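Local coordinates for ribosome hibernation protein YHBH (Vibrio cholerae serotype O1, PDB 4HEI) that probably promotes ribosome hibernation, binding the small ribosomal subunit to inhibit translation and associating with 100S dimers of 70S ribosomes, at residues 8-11 with 15-18; 18-23 with 37-42; 22-27 with 52-57; 29-34 with 80-85. All blocks are in the same frame, centred on the assembly; numbering follows the deposited sequence.

Read from the N terminus, the four contacts show a small α/β domain tied together by closures that lengthen along the chain. After strand 2-8, contact 1 closes the short turn into helix 14-27. Contact 2 then folds that helix onto strand 34-44, and contact 3, starting from an overlapping part of the same helix, reaches past strand 34-44 to the next strand, 47-56. Contact 4 opens at 29-34, within the spans closed by contacts 2 and 3, and ends far beyond both on helix 70-91, so it crosses them. Contacts 1 and 2 meet at Leu-41, contacts 2 and 3 on neighbouring strands, and contacts 3 and 4 through Leu-27, which packs against Val-82 and Leu-85.

Contact 1 (8-11 with 15-18); sequences HHID and SMQD
Met-16 reaches back from the first turn of helix 14-27 to meet Ile-10 and Asp-11, in the loop that leads from strand 2-8 into that helix. The tight part is the thioether end of the methionine. Its SD lies 3.9 Å from CD1 of Ile-10, the two side chains approaching tip to tip. A bend at the last torsion, chi3 -105°, turns the terminal methyl toward the loop backbone, where CE comes within 3.0 Å of the carbonyl O of Asp-11, an unusually close approach that is not a hydrogen bond. Deeper in, Met-16 also packs on Leu-41 of strand 34-44 and on Met-70 of helix 70-91, and Ile-10 joins it against Met-70.

The solvent side is looser. Ile-10 is partly exposed, and Asp-11 is exposed and takes part through its backbone carbonyl, its carboxylate meeting nothing on the helix segment. The two segments bury only about 100 Å² between them. Because the apolar meeting of Ile-10 with Met-16 carries the contact, shape and dispersion, with little directional bonding, hold this loop to the helix that follows it.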
loop_
_atom_site.group_PDB
_atom_site.type_symbol
_atom_site.label_atom_id
_atom_site.label_comp_id
_atom_site.label_asym_id
_atom_site.label_seq_id
_atom_site.Cartn_x
_atom_site.Cartn_y
_atom_site.Cartn_z
ATOM N N HIS A 8 -11.555 -5.031 -6.016
ATOM C CA HIS A 8 -12.235 -4.987 -7.309
ATOM C C HIS A 8 -11.994 -6.304 -8.042
ATOM O O HIS A 8 -10.850 -6.670 -8.312
ATOM C CB HIS A 8 -11.713 -3.827 -8.157
ATOM C CG HIS A 8 -12.342 -3.743 -9.513
ATOM N ND1 HIS A 8 -13.629 -3.287 -9.708
ATOM C CD2 HIS A 8 -11.872 -4.082 -10.736
ATOM C CE1 HIS A 8 -13.924 -3.350 -10.994
ATOM N NE2 HIS A 8 -12.875 -3.828 -11.640
ATOM N N HIS A 9 -13.076 -7.004 -8.366
ATOM C CA HIS A 9 -12.983 -8.287 -9.056
ATOM C C HIS A 9 -12.105 -9.240 -8.260
ATOM O O HIS A 9 -11.224 -9.893 -8.809
ATOM C CB HIS A 9 -12.400 -8.105 -10.461
ATOM C CG HIS A 9 -13.311 -7.385 -11.407
ATOM N ND1 HIS A 9 -12.987 -7.164 -12.729
ATOM C CD2 HIS A 9 -14.540 -6.843 -11.227
ATOM C CE1 HIS A 9 -13.976 -6.519 -13.322
ATOM N NE2 HIS A 9 -14.931 -6.312 -12.433
ATOM N N ILE A 10 -12.350 -9.311 -6.958
ATOM C CA ILE A 10 -11.565 -10.173 -6.091
ATOM C C ILE A 10 -12.320 -10.483 -4.808
ATOM O O ILE A 10 -13.214 -9.739 -4.398
ATOM C CB ILE A 10 -10.227 -9.496 -5.716
ATOM C CG1 ILE A 10 -9.343 -10.470 -4.927
ATOM C CG2 ILE A 10 -10.494 -8.245 -4.884
ATOM C CD1 ILE A 10 -8.012 -9.878 -4.497
ATOM N N ASP A 11 -11.960 -11.595 -4.177
ATOM C CA ASP A 11 -12.587 -11.968 -2.922
ATOM C C ASP A 11 -11.737 -11.363 -1.818
ATOM O O ASP A 11 -10.805 -11.996 -1.326
ATOM C CB ASP A 11 -12.643 -13.490 -2.769
ATOM C CG ASP A 11 -13.148 -13.918 -1.402
ATOM O OD1 ASP A 11 -13.909 -13.145 -0.785
ATOM O OD2 ASP A 11 -12.795 -15.027 -0.950
ATOM N N SER A 15 -8.069 -11.654 5.974
ATOM C CA SER A 15 -6.638 -11.920 6.057
ATOM C C SER A 15 -5.880 -10.880 5.243
ATOM O O SER A 15 -4.851 -10.373 5.682
ATOM C CB SER A 15 -6.311 -13.320 5.532
ATOM O OG SER A 15 -4.906 -13.522 5.504
ATOM N N MET A 16 -6.382 -10.571 4.049
ATOM C CA MET A 16 -5.739 -9.574 3.208
ATOM C C MET A 16 -5.751 -8.238 3.930
ATOM O O MET A 16 -4.724 -7.570 4.037
ATOM C CB MET A 16 -6.471 -9.425 1.868
ATOM C CG MET A 16 -5.975 -10.353 0.779
ATOM S SD MET A 16 -6.993 -10.217 -0.706
ATOM C CE MET A 16 -7.935 -11.718 -0.589
ATOM N N GLN A 17 -6.918 -7.851 4.428
ATOM C CA GLN A 17 -7.033 -6.587 5.131
ATOM C C GLN A 17 -6.145 -6.562 6.365
ATOM O O GLN A 17 -5.456 -5.572 6.610
ATOM C CB GLN A 17 -8.495 -6.313 5.490
ATOM C CG GLN A 17 -9.335 -6.016 4.254
ATOM C CD GLN A 17 -10.733 -5.535 4.578
ATOM O OE1 GLN A 17 -11.627 -6.329 4.862
ATOM N NE2 GLN A 17 -10.926 -4.224 4.546
ATOM N N ASP A 18 -6.145 -7.651 7.130
ATOM C CA ASP A 18 -5.304 -7.722 8.323
ATOM C C ASP A 18 -3.837 -7.573 7.931
ATOM O O ASP A 18 -3.078 -6.842 8.575
ATOM C CB ASP A 18 -5.499 -9.054 9.057
ATOM C CG ASP A 18 -6.865 -9.172 9.710
ATOM O OD1 ASP A 18 -7.493 -8.129 9.977
ATOM O OD2 ASP A 18 -7.305 -10.312 9.974
#

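Contact 2 (18-23 with 37-42); sequences DYVHSK and VQVILR
Val-20 of helix 14-27 rests on Val-39 and Leu-41 of strand 34-44, a contact inside the beta-alpha-beta crossover formed by strand 2-8, helix 14-27 and strand 34-44. The two strands are parallel neighbours in the sheet, and the helix linking them lies across one face.

The interaction between the segments is wholly apolar. Val-20 divides its two methyls between its partners: CG1 meets CG2 of Val-39 at 4.2 Å, whereas CG2 faces CD1 of Leu-41 at a looser 4.5 Å. With CG1 anti to the backbone N, chi1 172°, the valine can fork toward both strand residues, which stand two positions apart and so on the same face of the sheet. All three residues are buried. The same apolar layer extends to Ile-5 of strand 2-8 and Ile-74 of helix 70-91, both touched by Val-20.

Aromatic and charged groups line the flank of the helix that faces helix 70-91. CG of Lys-23 lies 4.0 Å above the plane of the Tyr-19 ring, toward its rim; the amino group of that lysine forms a salt bridge with Asp-75, and the tyrosine ring meets Tyr-71 edge-to-face, fastening the first helix to the last.

Side-chain hydrogen bonding is found on the other face of the strand, within one segment. There the amide of Gln-38, which also binds Asn-4, curls back so that NE2 donates to O of Val-39 over 3.0 Å, with a bent N-H angle of 135° and the donor well above the carbonyl plane.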
loop_
_atom_site.group_PDB
_atom_site.type_symbol
_atom_site.label_atom_id
_atom_site.label_comp_id
_atom_site.label_asym_id
_atom_site.label_seq_id
_atom_site.Cartn_x
_atom_site.Cartn_y
_atom_site.Cartn_z
ATOM N N ASP A 18 -6.145 -7.651 7.130
ATOM C CA ASP A 18 -5.304 -7.722 8.323
ATOM C C ASP A 18 -3.837 -7.573 7.931
ATOM O O ASP A 18 -3.078 -6.842 8.575
ATOM C CB ASP A 18 -5.499 -9.054 9.057
ATOM C CG ASP A 18 -6.865 -9.172 9.710
ATOM O OD1 ASP A 18 -7.493 -8.129 9.977
ATOM O OD2 ASP A 18 -7.305 -10.312 9.974
ATOM N N TYR A 19 -3.445 -8.268 6.870
ATOM C CA TYR A 19 -2.070 -8.214 6.394
ATOM C C TYR A 19 -1.701 -6.795 5.979
ATOM O O TYR A 19 -0.638 -6.291 6.341
ATOM C CB TYR A 19 -1.882 -9.163 5.205
ATOM C CG TYR A 19 -0.449 -9.295 4.761
ATOM C CD1 TYR A 19 0.490 -9.936 5.566
ATOM C CD2 TYR A 19 -0.024 -8.768 3.544
ATOM C CE1 TYR A 19 1.814 -10.049 5.170
ATOM C CE2 TYR A 19 1.297 -8.873 3.141
ATOM C CZ TYR A 19 2.209 -9.514 3.959
ATOM O OH TYR A 19 3.518 -9.621 3.569
ATOM N N VAL A 20 -2.575 -6.155 5.209
ATOM C CA VAL A 20 -2.318 -4.790 4.766
ATOM C C VAL A 20 -2.129 -3.890 5.980
ATOM O O VAL A 20 -1.178 -3.112 6.043
ATOM C CB VAL A 20 -3.473 -4.244 3.915
ATOM C CG1 VAL A 20 -3.260 -2.754 3.642
ATOM C CG2 VAL A 20 -3.548 -5.016 2.587
ATOM N N HIS A 21 -3.033 -4.003 6.944
ATOM C CA HIS A 21 -2.930 -3.194 8.152
ATOM C C HIS A 21 -1.607 -3.452 8.864
ATOM O O HIS A 21 -0.951 -2.519 9.340
ATOM C CB HIS A 21 -4.114 -3.481 9.076
ATOM C CG HIS A 21 -5.287 -2.590 8.826
ATOM N ND1 HIS A 21 -5.283 -1.252 9.155
ATOM C CD2 HIS A 21 -6.484 -2.830 8.239
ATOM C CE1 HIS A 21 -6.427 -0.705 8.782
ATOM N NE2 HIS A 21 -7.173 -1.640 8.224
ATOM N N SER A 22 -1.206 -4.714 8.915
ATOM C CA SER A 22 0.048 -5.084 9.554
ATOM C C SER A 22 1.224 -4.340 8.916
ATOM O O SER A 22 2.047 -3.734 9.614
ATOM C CB SER A 22 0.259 -6.598 9.437
ATOM O OG SER A 22 1.472 -6.987 10.051
ATOM N N LYS A 23 1.296 -4.378 7.588
ATOM C CA LYS A 23 2.372 -3.716 6.854
ATOM C C LYS A 23 2.415 -2.206 7.104
ATOM O O LYS A 23 3.490 -1.631 7.271
ATOM C CB LYS A 23 2.218 -3.971 5.348
ATOM C CG LYS A 23 2.131 -5.440 4.962
ATOM C CD LYS A 23 3.442 -6.176 5.197
ATOM C CE LYS A 23 4.518 -5.696 4.242
ATOM N NZ LYS A 23 5.743 -6.535 4.317
ATOM N N VAL A 37 -4.734 7.133 3.646
ATOM C CA VAL A 37 -4.142 6.072 2.844
ATOM C C VAL A 37 -5.238 5.311 2.111
ATOM O O VAL A 37 -6.256 4.947 2.702
ATOM C CB VAL A 37 -3.371 5.056 3.719
ATOM C CG1 VAL A 37 -2.872 3.899 2.858
ATOM C CG2 VAL A 37 -2.205 5.744 4.426
ATOM N N GLN A 38 -5.037 5.087 0.816
ATOM C CA GLN A 38 -5.991 4.319 0.031
ATOM C C GLN A 38 -5.253 3.125 -0.549
ATOM O O GLN A 38 -4.126 3.253 -1.017
ATOM C CB GLN A 38 -6.566 5.128 -1.125
ATOM C CG GLN A 38 -7.485 4.319 -2.034
ATOM C CD GLN A 38 -8.779 3.895 -1.341
ATOM O OE1 GLN A 38 -9.466 4.723 -0.735
ATOM N NE2 GLN A 38 -9.122 2.613 -1.441
ATOM N N VAL A 39 -5.892 1.967 -0.507
ATOM C CA VAL A 39 -5.309 0.761 -1.050
ATOM C C VAL A 39 -6.382 0.080 -1.877
ATOM O O VAL A 39 -7.538 0.008 -1.467
ATOM C CB VAL A 39 -4.841 -0.219 0.068
ATOM C CG1 VAL A 39 -4.351 -1.537 -0.558
ATOM C CG2 VAL A 39 -3.711 0.413 0.866
ATOM N N ILE A 40 -5.996 -0.384 -3.058
ATOM C CA ILE A 40 -6.912 -1.095 -3.932
ATOM C C ILE A 40 -6.264 -2.406 -4.349
ATOM O O ILE A 40 -5.137 -2.425 -4.854
ATOM C CB ILE A 40 -7.253 -0.288 -5.205
ATOM C CG1 ILE A 40 -8.019 0.983 -4.837
ATOM C CG2 ILE A 40 -8.116 -1.129 -6.138
ATOM C CD1 ILE A 40 -8.455 1.786 -6.043
ATOM N N LEU A 41 -6.985 -3.499 -4.127
ATOM C CA LEU A 41 -6.517 -4.830 -4.488
ATOM C C LEU A 41 -7.458 -5.312 -5.584
ATOM O O LEU A 41 -8.672 -5.288 -5.416
ATOM C CB LEU A 41 -6.589 -5.771 -3.283
ATOM C CG LEU A 41 -5.860 -5.284 -2.020
ATOM C CD1 LEU A 41 -5.890 -6.369 -0.963
ATOM C CD2 LEU A 41 -4.431 -4.913 -2.357
ATOM N N ARG A 42 -6.900 -5.717 -6.715
ATOM C CA ARG A 42 -7.741 -6.180 -7.802
ATOM C C ARG A 42 -7.049 -7.212 -8.665
ATOM O O ARG A 42 -5.832 -7.396 -8.593
ATOM C CB ARG A 42 -8.191 -4.999 -8.666
ATOM C CG ARG A 42 -7.054 -4.251 -9.342
ATOM C CD ARG A 42 -7.572 -3.068 -10.154
ATOM N NE ARG A 42 -6.473 -2.269 -10.700
ATOM C CZ ARG A 42 -5.973 -2.404 -11.925
ATOM N NH1 ARG A 42 -6.473 -3.302 -12.765
ATOM N NH2 ARG A 42 -4.947 -1.654 -12.302
#

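Contact 3 (22-27 with 52-57); sequences SKFDKL and ATLHVN. With 3CO (cobalt (III) ion), chain D.
Leu-54 of strand 47-56 packs against Phe-24 and Leu-27, near the end of helix 14-27, in the core of a β-α-β-β-β-α fold like that of YfiA, whose two helices pack on one face of a four-stranded sheet.

Leu-54 serves both helix residues by sending one methyl to each. CD2 goes to the phenylalanine, 3.5 Å from CE1 and 4.0 Å from CZ of Phe-24, meeting the outer part of the ring at a slant. CD1 instead meets CD2 of Leu-27 at 4.1 Å, the two leucines reaching toward each other tip to tip. In Leu-54, CG stands beside the backbone N (chi1 -47°), which raises the isobutyl group from the strand toward the helix.

Phe-24 spreads over more than one strand, for it also packs on Val-37 and Val-39 of strand 34-44. Leu-27, one helical turn farther on, leans toward Val-82 and Leu-85 of helix 70-91, so the three side chains join both helices to the middle of the sheet. Only carbon atoms meet between the segments.

The next residue along the strand faces the other way. His-55 turns its imidazole to the opposite side of the sheet from Leu-54, where ND1 of His-55 binds a cobalt ion at 2.0 Å.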
loop_
_atom_site.group_PDB
_atom_site.type_symbol
_atom_site.label_atom_id
_atom_site.label_comp_id
_atom_site.label_asym_id
_atom_site.label_seq_id
_atom_site.Cartn_x
_atom_site.Cartn_y
_atom_site.Cartn_z
ATOM N N SER A 22 -1.206 -4.714 8.915
ATOM C CA SER A 22 0.048 -5.084 9.554
ATOM C C SER A 22 1.224 -4.340 8.916
ATOM O O SER A 22 2.047 -3.734 9.614
ATOM C CB SER A 22 0.259 -6.598 9.437
ATOM O OG SER A 22 1.472 -6.987 10.051
ATOM N N LYS A 23 1.296 -4.378 7.588
ATOM C CA LYS A 23 2.372 -3.716 6.854
ATOM C C LYS A 23 2.415 -2.206 7.104
ATOM O O LYS A 23 3.490 -1.631 7.271
ATOM C CB LYS A 23 2.218 -3.971 5.348
ATOM C CG LYS A 23 2.131 -5.440 4.962
ATOM C CD LYS A 23 3.442 -6.176 5.197
ATOM C CE LYS A 23 4.518 -5.696 4.242
ATOM N NZ LYS A 23 5.743 -6.535 4.317
ATOM N N PHE A 24 1.251 -1.563 7.121
ATOM C CA PHE A 24 1.190 -0.124 7.338
ATOM C C PHE A 24 1.448 0.286 8.784
ATOM O O PHE A 24 1.969 1.371 9.042
ATOM C CB PHE A 24 -0.140 0.425 6.821
ATOM C CG PHE A 24 -0.138 0.667 5.340
ATOM C CD1 PHE A 24 0.404 1.839 4.819
ATOM C CD2 PHE A 24 -0.607 -0.302 4.461
ATOM C CE1 PHE A 24 0.479 2.040 3.441
ATOM C CE2 PHE A 24 -0.534 -0.111 3.084
ATOM C CZ PHE A 24 0.012 1.063 2.573
ATOM N N ASP A 25 1.136 -0.595 9.730
ATOM C CA ASP A 25 1.423 -0.285 11.124
ATOM C C ASP A 25 2.942 -0.253 11.326
ATOM O O ASP A 25 3.446 0.535 12.122
ATOM C CB ASP A 25 0.788 -1.312 12.068
ATOM C CG ASP A 25 -0.682 -1.040 12.314
ATOM O OD1 ASP A 25 -1.135 0.080 12.007
ATOM O OD2 ASP A 25 -1.379 -1.939 12.829
ATOM N N LYS A 26 3.674 -1.096 10.604
ATOM C CA LYS A 26 5.126 -1.105 10.733
ATOM C C LYS A 26 5.693 0.151 10.090
ATOM O O LYS A 26 6.569 0.823 10.642
ATOM C CB LYS A 26 5.726 -2.335 10.048
ATOM C CG LYS A 26 5.367 -3.660 10.697
ATOM C CD LYS A 26 6.129 -4.802 10.041
ATOM C CE LYS A 26 5.853 -6.123 10.730
ATOM N NZ LYS A 26 6.228 -6.075 12.171
ATOM N N LEU A 27 5.163 0.461 8.915
ATOM C CA LEU A 27 5.571 1.617 8.135
ATOM C C LEU A 27 5.456 2.958 8.866
ATOM O O LEU A 27 6.362 3.792 8.791
ATOM C CB LEU A 27 4.733 1.667 6.855
ATOM C CG LEU A 27 5.132 2.689 5.796
ATOM C CD1 LEU A 27 6.485 2.292 5.222
ATOM C CD2 LEU A 27 4.084 2.732 4.696
ATOM N N ALA A 52 -1.716 1.661 -4.140
ATOM C CA ALA A 52 -1.760 2.478 -2.932
ATOM C C ALA A 52 -1.397 3.935 -3.180
ATOM O O ALA A 52 -0.535 4.257 -4.013
ATOM C CB ALA A 52 -0.834 1.895 -1.854
ATOM N N THR A 53 -2.075 4.818 -2.456
ATOM C CA THR A 53 -1.816 6.241 -2.520
ATOM C C THR A 53 -1.722 6.691 -1.075
ATOM O O THR A 53 -2.661 6.495 -0.296
ATOM C CB THR A 53 -2.964 7.025 -3.204
ATOM O OG1 THR A 53 -3.200 6.491 -4.512
ATOM C CG2 THR A 53 -2.590 8.497 -3.338
ATOM N N LEU A 54 -0.580 7.253 -0.711
ATOM C CA LEU A 54 -0.378 7.741 0.643
ATOM C C LEU A 54 -0.344 9.265 0.600
ATOM O O LEU A 54 0.399 9.864 -0.183
ATOM C CB LEU A 54 0.943 7.222 1.215
ATOM C CG LEU A 54 1.317 5.742 1.089
ATOM C CD1 LEU A 54 2.510 5.455 1.999
ATOM C CD2 LEU A 54 0.147 4.859 1.455
ATOM N N HIS A 55 -1.168 9.888 1.429
ATOM C CA HIS A 55 -1.219 11.339 1.493
ATOM C C HIS A 55 -0.429 11.758 2.722
ATOM O O HIS A 55 -0.865 11.562 3.857
ATOM C CB HIS A 55 -2.674 11.783 1.576
ATOM C CG HIS A 55 -3.501 11.337 0.404
ATOM N ND1 HIS A 55 -3.771 12.153 -0.675
ATOM C CD2 HIS A 55 -4.072 10.141 0.123
ATOM C CE1 HIS A 55 -4.471 11.477 -1.571
ATOM N NE2 HIS A 55 -4.667 10.253 -1.111
ATOM N N VAL A 56 0.749 12.318 2.474
ATOM C CA VAL A 56 1.648 12.756 3.533
ATOM C C VAL A 56 1.739 14.277 3.536
ATOM O O VAL A 56 1.195 14.942 2.654
ATOM C CB VAL A 56 3.061 12.163 3.329
ATOM C CG1 VAL A 56 2.985 10.644 3.249
ATOM C CG2 VAL A 56 3.681 12.719 2.057
ATOM N N ASN A 57 2.428 14.831 4.528
ATOM C CA ASN A 57 2.561 16.277 4.616
ATOM C C ASN A 57 3.123 16.921 3.349
ATOM O O ASN A 57 4.288 16.732 2.995
ATOM C CB ASN A 57 3.413 16.652 5.832
ATOM C CG ASN A 57 2.605 16.675 7.123
ATOM O OD1 ASN A 57 1.924 15.705 7.462
ATOM N ND2 ASN A 57 2.677 17.787 7.847
HETATM CO CO 3CO D . -3.990 14.138 -0.946
#

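Contact 4 (29-34 with 80-85); sequences RFFDHI and KLVRQL
A CH-pi contact in the hydrophobic core ties Phe-31, in the loop between helix 14-27 and strand 34-44, to Leu-85 on the C-terminal helix 70-91. CB of Leu-85 stands over the middle of the Phe-31 ring, 3.5 Å from its centroid and only 10° off the ring normal. The leucine's outer part then runs across the same face, bringing CD1 to 3.5 Å from CD2 of the phenylalanine. On the opposite face lies CB of Phe-30, 3.8 Å above the plane but displaced toward the rim, so the ring is held between its own loop and the helix.

In this β-α-β-β-β-α fold both helices cover one face of the sheet, and the loop side chain wedges in at the end of the first helix. Leu-85 continues onto Leu-54, Val-56 and Ile-61, linking the phenylalanine to the strands. One turn earlier, Val-82 meets the far end of the ring, its CG1 4.2 Å from CZ of Phe-31. Farther toward the C terminus of the helix, Asn-86 and Lys-89 also touch the Phe-31 side chain, and NZ of Lys-89 hydrogen-bonds to O of Phe-30.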
loop_
_atom_site.group_PDB
_atom_site.type_symbol
_atom_site.label_atom_id
_atom_site.label_comp_id
_atom_site.label_asym_id
_atom_site.label_seq_id
_atom_site.Cartn_x
_atom_site.Cartn_y
_atom_site.Cartn_z
ATOM N N ARG A 29 5.932 3.720 11.762
ATOM C CA ARG A 29 6.941 3.934 12.797
ATOM C C ARG A 29 8.153 4.679 12.240
ATOM O O ARG A 29 8.885 5.329 12.979
ATOM C CB ARG A 29 7.383 2.600 13.396
ATOM C CG ARG A 29 6.299 1.858 14.151
ATOM C CD ARG A 29 5.750 2.687 15.299
ATOM N NE ARG A 29 4.779 1.927 16.073
ATOM C CZ ARG A 29 4.818 1.822 17.392
ATOM N NH1 ARG A 29 5.781 2.442 18.064
ATOM N NH2 ARG A 29 3.918 1.083 18.027
ATOM N N PHE A 30 8.352 4.589 10.929
ATOM C CA PHE A 30 9.481 5.248 10.280
ATOM C C PHE A 30 9.085 6.532 9.565
ATOM O O PHE A 30 9.908 7.430 9.378
ATOM C CB PHE A 30 10.127 4.283 9.296
ATOM C CG PHE A 30 10.781 3.117 9.958
ATOM C CD1 PHE A 30 12.026 3.258 10.561
ATOM C CD2 PHE A 30 10.139 1.889 10.023
ATOM C CE1 PHE A 30 12.623 2.188 11.223
ATOM C CE2 PHE A 30 10.726 0.813 10.682
ATOM C CZ PHE A 30 11.974 0.965 11.286
ATOM N N PHE A 31 7.821 6.613 9.173
ATOM C CA PHE A 31 7.292 7.779 8.479
ATOM C C PHE A 31 6.043 8.169 9.242
ATOM O O PHE A 31 4.999 7.541 9.083
ATOM C CB PHE A 31 6.940 7.396 7.048
ATOM C CG PHE A 31 8.025 6.639 6.362
ATOM C CD1 PHE A 31 9.177 7.289 5.935
ATOM C CD2 PHE A 31 7.924 5.265 6.187
ATOM C CE1 PHE A 31 10.217 6.580 5.341
ATOM C CE2 PHE A 31 8.954 4.546 5.597
ATOM C CZ PHE A 31 10.107 5.208 5.172
ATOM N N ASP A 32 6.150 9.216 10.051
ATOM C CA ASP A 32 5.045 9.653 10.901
ATOM C C ASP A 32 4.136 10.772 10.394
ATOM O O ASP A 32 3.326 11.302 11.157
ATOM C CB ASP A 32 5.603 10.042 12.268
ATOM C CG ASP A 32 6.591 11.188 12.185
ATOM O OD1 ASP A 32 7.339 11.398 13.164
ATOM O OD2 ASP A 32 6.616 11.886 11.145
ATOM N N HIS A 33 4.250 11.128 9.119
ATOM C CA HIS A 33 3.416 12.187 8.571
ATOM C C HIS A 33 2.400 11.673 7.548
ATOM O O HIS A 33 1.962 12.402 6.662
ATOM C CB HIS A 33 4.298 13.264 7.947
ATOM C CG HIS A 33 5.264 13.875 8.911
ATOM N ND1 HIS A 33 4.870 14.408 10.119
ATOM C CD2 HIS A 33 6.606 14.046 8.844
ATOM C CE1 HIS A 33 5.926 14.885 10.753
ATOM N NE2 HIS A 33 6.992 14.678 10.002
ATOM N N ILE A 34 2.036 10.404 7.690
ATOM C CA ILE A 34 1.071 9.742 6.823
ATOM C C ILE A 34 -0.350 10.027 7.296
ATOM O O ILE A 34 -0.746 9.612 8.386
ATOM C CB ILE A 34 1.285 8.210 6.829
ATOM C CG1 ILE A 34 2.665 7.869 6.263
ATOM C CG2 ILE A 34 0.182 7.529 6.021
ATOM C CD1 ILE A 34 3.032 6.399 6.370
ATOM N N LYS A 80 8.025 -0.610 -2.689
ATOM C CA LYS A 80 8.066 0.553 -3.575
ATOM C C LYS A 80 7.703 1.825 -2.804
ATOM O O LYS A 80 8.322 2.872 -2.989
ATOM C CB LYS A 80 7.095 0.385 -4.748
ATOM C CG LYS A 80 7.437 -0.737 -5.711
ATOM C CD LYS A 80 6.541 -0.676 -6.944
ATOM C CE LYS A 80 6.816 -1.830 -7.892
ATOM N NZ LYS A 80 6.003 -1.715 -9.138
ATOM N N LEU A 81 6.696 1.727 -1.940
ATOM C CA LEU A 81 6.262 2.873 -1.146
ATOM C C LEU A 81 7.365 3.318 -0.188
ATOM O O LEU A 81 7.616 4.508 -0.033
ATOM C CB LEU A 81 5.000 2.520 -0.348
ATOM C CG LEU A 81 3.740 2.187 -1.154
ATOM C CD1 LEU A 81 2.637 1.751 -0.199
ATOM C CD2 LEU A 81 3.302 3.409 -1.953
ATOM N N VAL A 82 8.023 2.353 0.449
ATOM C CA VAL A 82 9.103 2.663 1.384
ATOM C C VAL A 82 10.231 3.417 0.681
ATOM O O VAL A 82 10.763 4.384 1.227
ATOM C CB VAL A 82 9.674 1.375 2.036
ATOM C CG1 VAL A 82 10.895 1.711 2.890
ATOM C CG2 VAL A 82 8.613 0.719 2.897
ATOM N N ARG A 83 10.596 2.987 -0.528
ATOM C CA ARG A 83 11.655 3.661 -1.285
ATOM C C ARG A 83 11.265 5.112 -1.510
ATOM O O ARG A 83 12.057 6.027 -1.283
ATOM C CB ARG A 83 11.876 3.006 -2.654
ATOM C CG ARG A 83 12.360 1.573 -2.617
ATOM C CD ARG A 83 13.064 1.204 -3.923
ATOM N NE ARG A 83 13.442 -0.205 -3.952
ATOM C CZ ARG A 83 12.612 -1.199 -4.253
ATOM N NH1 ARG A 83 11.348 -0.944 -4.564
ATOM N NH2 ARG A 83 13.044 -2.454 -4.228
ATOM N N GLN A 84 10.036 5.324 -1.967
ATOM C CA GLN A 84 9.560 6.676 -2.222
ATOM C C GLN A 84 9.433 7.500 -0.943
ATOM O O GLN A 84 9.692 8.702 -0.948
ATOM C CB GLN A 84 8.219 6.634 -2.952
ATOM C CG GLN A 84 8.301 6.032 -4.342
ATOM C CD GLN A 84 6.972 6.073 -5.068
ATOM O OE1 GLN A 84 6.392 7.141 -5.272
ATOM N NE2 GLN A 84 6.480 4.906 -5.459
ATOM N N LEU A 85 9.022 6.858 0.147
ATOM C CA LEU A 85 8.886 7.553 1.426
ATOM C C LEU A 85 10.246 7.994 1.965
ATOM O O LEU A 85 10.373 9.079 2.538
ATOM C CB LEU A 85 8.185 6.652 2.445
ATOM C CG LEU A 85 6.661 6.557 2.301
ATOM C CD1 LEU A 85 6.140 5.387 3.138
ATOM C CD2 LEU A 85 6.017 7.869 2.736
#